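Local atomic coordinates of TATA-box-binding protein (Methanococcus jannaschii, PDB entry 2Z8U), a protein that probably binds the TATA box promoter element near the transcription start and helps to activate archaeal genes transcribed by RNA polymerase. Residues Lys75-Ala80 with Ile104-Met109; Asp122-Ala125 with Gly130-Tyr133. All blocks are in the same frame, centred on the assembly; numbering follows the deposited sequence.

Contact 1: residues Lys75-Ala80 with Ile104-Met109; sequences KSKEEA and IKIQNM
Lys-77 lies across Ile-104 and reaches Ile-106 with the base of its side chain. It sits in the first turn of helix 77-94. Ile-104 lies just before strand 105-114 and Ile-106 near its start. The contact therefore joins the start of helix 77-94, within the first TBP repeat, to the chain entering the second.

In Lys-77, CG is anti to the backbone N (chi1 -178°), and the extended chain beyond it runs from Ile-106 past Ile-104. CB lies 4.1 Å from CD1 of Ile-106. CG rests 3.9 Å from CG2 of Ile-104. Farther out, CE comes within 3.2 Å of the backbone O of Ile-104. NZ lies 3.7 Å from that same O, and the pair makes no hydrogen bond. Ile-104 is buried, and it also packs on Val-20 of the neighbouring strand and on Ile-84 of the helix.

The helix start is secured separately. Ser-76 is the N-cap, and its OG accepts from Glu-79 N at 3.0 Å.

No hydrogen bond crosses between the segments. The lysine works here mainly through its aliphatic chain, while its charged end may add a weak electrostatic attraction to the carbonyl.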
# COMPACT_ATOMS: atom_id res chain seq x y z
N LYS B 75 -13.99 27.39 -26.17
CA LYS B 75 -15.28 26.71 -26.18
C LYS B 75 -15.23 25.48 -27.09
O LYS B 75 -16.02 24.55 -26.93
CB LYS B 75 -16.41 27.66 -26.64
CG LYS B 75 -16.70 28.87 -25.74
CD LYS B 75 -17.99 29.60 -26.20
CE LYS B 75 -18.19 30.92 -25.48
NZ LYS B 75 -19.58 31.46 -25.64
N SER B 76 -14.30 25.50 -28.04
CA SER B 76 -14.17 24.45 -29.08
C SER B 76 -12.72 24.36 -29.54
O SER B 76 -11.94 25.31 -29.37
CB SER B 76 -15.05 24.79 -30.30
OG SER B 76 -14.51 25.92 -30.97
N LYS B 77 -12.38 23.22 -30.16
CA LYS B 77 -11.09 23.05 -30.82
C LYS B 77 -10.81 24.15 -31.83
O LYS B 77 -9.69 24.64 -31.90
CB LYS B 77 -11.02 21.68 -31.53
CG LYS B 77 -9.68 21.39 -32.21
CD LYS B 77 -9.79 20.12 -33.02
CE LYS B 77 -8.81 20.10 -34.18
NZ LYS B 77 -9.10 18.93 -35.06
N GLU B 78 -11.83 24.53 -32.61
CA GLU B 78 -11.64 25.55 -33.63
C GLU B 78 -11.35 26.90 -33.04
O GLU B 78 -10.49 27.62 -33.56
CB GLU B 78 -12.85 25.66 -34.61
CG GLU B 78 -13.03 24.45 -35.52
CD GLU B 78 -13.54 23.24 -34.78
OE1 GLU B 78 -14.10 23.41 -33.68
OE2 GLU B 78 -13.37 22.11 -35.28
N GLU B 79 -12.07 27.26 -31.97
CA GLU B 79 -11.80 28.53 -31.30
C GLU B 79 -10.35 28.59 -30.78
O GLU B 79 -9.67 29.63 -30.91
CB GLU B 79 -12.74 28.76 -30.14
CG GLU B 79 -12.45 30.06 -29.41
CD GLU B 79 -13.52 30.45 -28.43
OE1 GLU B 79 -14.42 31.23 -28.81
OE2 GLU B 79 -13.48 29.95 -27.30
N ALA B 80 -9.91 27.48 -30.19
CA ALA B 80 -8.54 27.34 -29.72
C ALA B 80 -7.55 27.49 -30.87
O ALA B 80 -6.58 28.21 -30.74
CB ALA B 80 -8.33 26.03 -29.01
N ILE B 104 -3.96 20.84 -34.19
CA ILE B 104 -4.44 21.04 -32.84
C ILE B 104 -5.09 19.74 -32.32
O ILE B 104 -6.02 19.24 -32.96
CB ILE B 104 -5.45 22.21 -32.80
CG1 ILE B 104 -4.87 23.48 -33.47
CG2 ILE B 104 -5.98 22.43 -31.38
CD1 ILE B 104 -3.54 23.96 -32.95
N LYS B 105 -4.60 19.21 -31.20
CA LYS B 105 -5.10 17.94 -30.61
C LYS B 105 -5.94 18.19 -29.36
O LYS B 105 -5.51 18.92 -28.45
CB LYS B 105 -3.91 17.02 -30.26
CG LYS B 105 -4.31 15.72 -29.54
CD LYS B 105 -3.23 14.68 -29.76
CE LYS B 105 -2.62 14.22 -28.46
NZ LYS B 105 -1.31 13.54 -28.68
N ILE B 106 -7.13 17.58 -29.27
CA ILE B 106 -7.92 17.70 -28.06
C ILE B 106 -7.31 16.85 -26.96
O ILE B 106 -7.09 15.67 -27.15
CB ILE B 106 -9.44 17.35 -28.29
CG1 ILE B 106 -10.12 18.45 -29.11
CG2 ILE B 106 -10.17 17.19 -26.96
CD1 ILE B 106 -11.47 18.00 -29.75
N GLN B 107 -7.02 17.46 -25.81
CA GLN B 107 -6.52 16.74 -24.66
C GLN B 107 -7.60 16.47 -23.62
O GLN B 107 -7.55 15.48 -22.92
CB GLN B 107 -5.40 17.49 -23.97
CG GLN B 107 -4.14 17.59 -24.79
CD GLN B 107 -3.46 16.24 -24.98
OE1 GLN B 107 -3.71 15.29 -24.22
NE2 GLN B 107 -2.60 16.14 -25.99
N ASN B 108 -8.52 17.41 -23.48
CA ASN B 108 -9.62 17.30 -22.50
C ASN B 108 -10.82 18.11 -22.98
O ASN B 108 -10.68 19.01 -23.81
CB ASN B 108 -9.16 17.81 -21.12
CG ASN B 108 -9.76 17.03 -19.95
OD1 ASN B 108 -10.91 16.60 -20.00
ND2 ASN B 108 -8.97 16.87 -18.87
N MET B 109 -12.00 17.80 -22.46
CA MET B 109 -13.21 18.60 -22.71
C MET B 109 -14.12 18.51 -21.51
O MET B 109 -14.13 17.49 -20.81
CB MET B 109 -14.02 18.08 -23.91
CG MET B 109 -13.23 17.68 -25.13
SD MET B 109 -14.19 16.85 -26.43
CE MET B 109 -14.82 18.27 -27.30

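Contact 2: residues Asp122-Ala125 with Gly130-Tyr133; sequences DDIA and GTEY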
# COMPACT_ATOMS: atom_id res chain seq x y z
N ASP B 122 -28.32 9.84 -2.93
CA ASP B 122 -28.10 8.81 -1.90
C ASP B 122 -28.41 7.41 -2.43
O ASP B 122 -27.65 6.47 -2.19
CB ASP B 122 -28.92 9.12 -0.64
CG ASP B 122 -28.38 10.32 0.12
OD1 ASP B 122 -29.12 11.33 0.22
OD2 ASP B 122 -27.22 10.28 0.59
N ASP B 123 -29.51 7.29 -3.18
CA ASP B 123 -29.84 6.04 -3.89
C ASP B 123 -28.74 5.59 -4.82
O ASP B 123 -28.34 4.43 -4.80
CB ASP B 123 -31.15 6.19 -4.68
CG ASP B 123 -32.39 6.08 -3.82
OD1 ASP B 123 -32.26 5.72 -2.63
OD2 ASP B 123 -33.49 6.35 -4.35
N ILE B 124 -28.24 6.52 -5.64
CA ILE B 124 -27.21 6.22 -6.62
C ILE B 124 -25.91 5.80 -5.90
O ILE B 124 -25.26 4.83 -6.29
CB ILE B 124 -26.98 7.42 -7.61
CG1 ILE B 124 -28.19 7.64 -8.53
CG2 ILE B 124 -25.72 7.21 -8.49
CD1 ILE B 124 -28.17 8.98 -9.25
N ALA B 125 -25.56 6.52 -4.83
CA ALA B 125 -24.32 6.25 -4.10
C ALA B 125 -24.28 4.83 -3.52
O ALA B 125 -23.20 4.24 -3.34
CB ALA B 125 -24.15 7.26 -2.98
N GLY B 130 -18.53 2.32 -7.92
CA GLY B 130 -17.59 3.36 -8.34
C GLY B 130 -18.16 4.77 -8.25
O GLY B 130 -17.74 5.67 -9.00
N THR B 131 -19.13 4.97 -7.34
CA THR B 131 -19.69 6.30 -7.09
C THR B 131 -19.29 6.75 -5.70
O THR B 131 -19.09 5.92 -4.81
CB THR B 131 -21.24 6.34 -7.25
OG1 THR B 131 -21.85 5.43 -6.34
CG2 THR B 131 -21.65 5.97 -8.68
N GLU B 132 -19.14 8.06 -5.51
CA GLU B 132 -19.02 8.64 -4.17
C GLU B 132 -19.87 9.88 -4.05
O GLU B 132 -20.09 10.59 -5.04
CB GLU B 132 -17.58 9.02 -3.78
CG GLU B 132 -16.89 8.01 -2.86
CD GLU B 132 -17.45 7.87 -1.44
OE1 GLU B 132 -18.42 8.56 -1.04
OE2 GLU B 132 -16.86 7.06 -0.70
N TYR B 133 -20.31 10.14 -2.83
CA TYR B 133 -21.21 11.23 -2.54
C TYR B 133 -21.01 11.59 -1.09
O TYR B 133 -21.18 10.73 -0.20
CB TYR B 133 -22.65 10.81 -2.81
CG TYR B 133 -23.69 11.86 -2.52
CD1 TYR B 133 -23.64 13.10 -3.12
CD2 TYR B 133 -24.75 11.59 -1.65
CE1 TYR B 133 -24.61 14.08 -2.86
CE2 TYR B 133 -25.73 12.55 -1.39
CZ TYR B 133 -25.65 13.79 -1.99
OH TYR B 133 -26.61 14.75 -1.75
O HOH W 1 -20.72 5.49 -2.72
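Tyr-133 lies against Ala-125 and Asp-122, where the chain leaves short helix 121-127 of the second TBP repeat and returns as edge strand 131-133. This strand is the outermost at its end of the saddle-shaped sheet within the chain.

The tyrosine starts with an apolar touch, its CB 3.9 Å from CB of Ala-125. CG is anti to the backbone N (chi1 179°), which sets the ring beyond the alanine and beside Asp-122. CD2 then meets Asp-122 OD2 at 3.6 Å. CE2 comes closer to OD2, at 3.4 Å. This oxygen lies at the ring edge, in the ring plane, where the C-H groups are slightly positive. The carboxylate is turned 71° from the ring. OH at the tip stays 4.7 Å from Asp-122 OD1, the nearer carboxylate oxygen, and makes no bond to it. With an alanine in place of Tyr-133, the Asp-122 carboxylate would probably lose its ring edge and be freer to turn.

Two residues earlier in the strand, Thr-131 OG1 sits 3.4 Å from Ala-125 CA. Its polar partner is the backbone O of Val-128. Glu-132 points away from the helix. Its OE1 accepts from Tyr-133 N and from Asn-17 of the second subunit.

One water donates to both backbones, reaching Ala-125 O at 2.8 Å and Thr-131 O at 2.7 Å.

In the fold
Contact 1 closes before contact 2 opens along the chain. Strand 105-114 of contact 1 is followed after a loop by helix 121-127 of contact 2. Their centres are 31 Å apart, and their nearest atoms about 17 Å, without touching. Both reach the same antiparallel sheet. Contact 1 lies near its middle, where strands 14-23 and 105-114 of the two repeats run side by side. Contact 2 lies at the outer end of the second repeat. Contact 1 thus packs across the junction of the two halves, and contact 2 packs a helix on the rim. Asn-108 packs on Thr-131 of the second subunit, and Glu-132 bonds to Asn-17 there, both at a subunit interface.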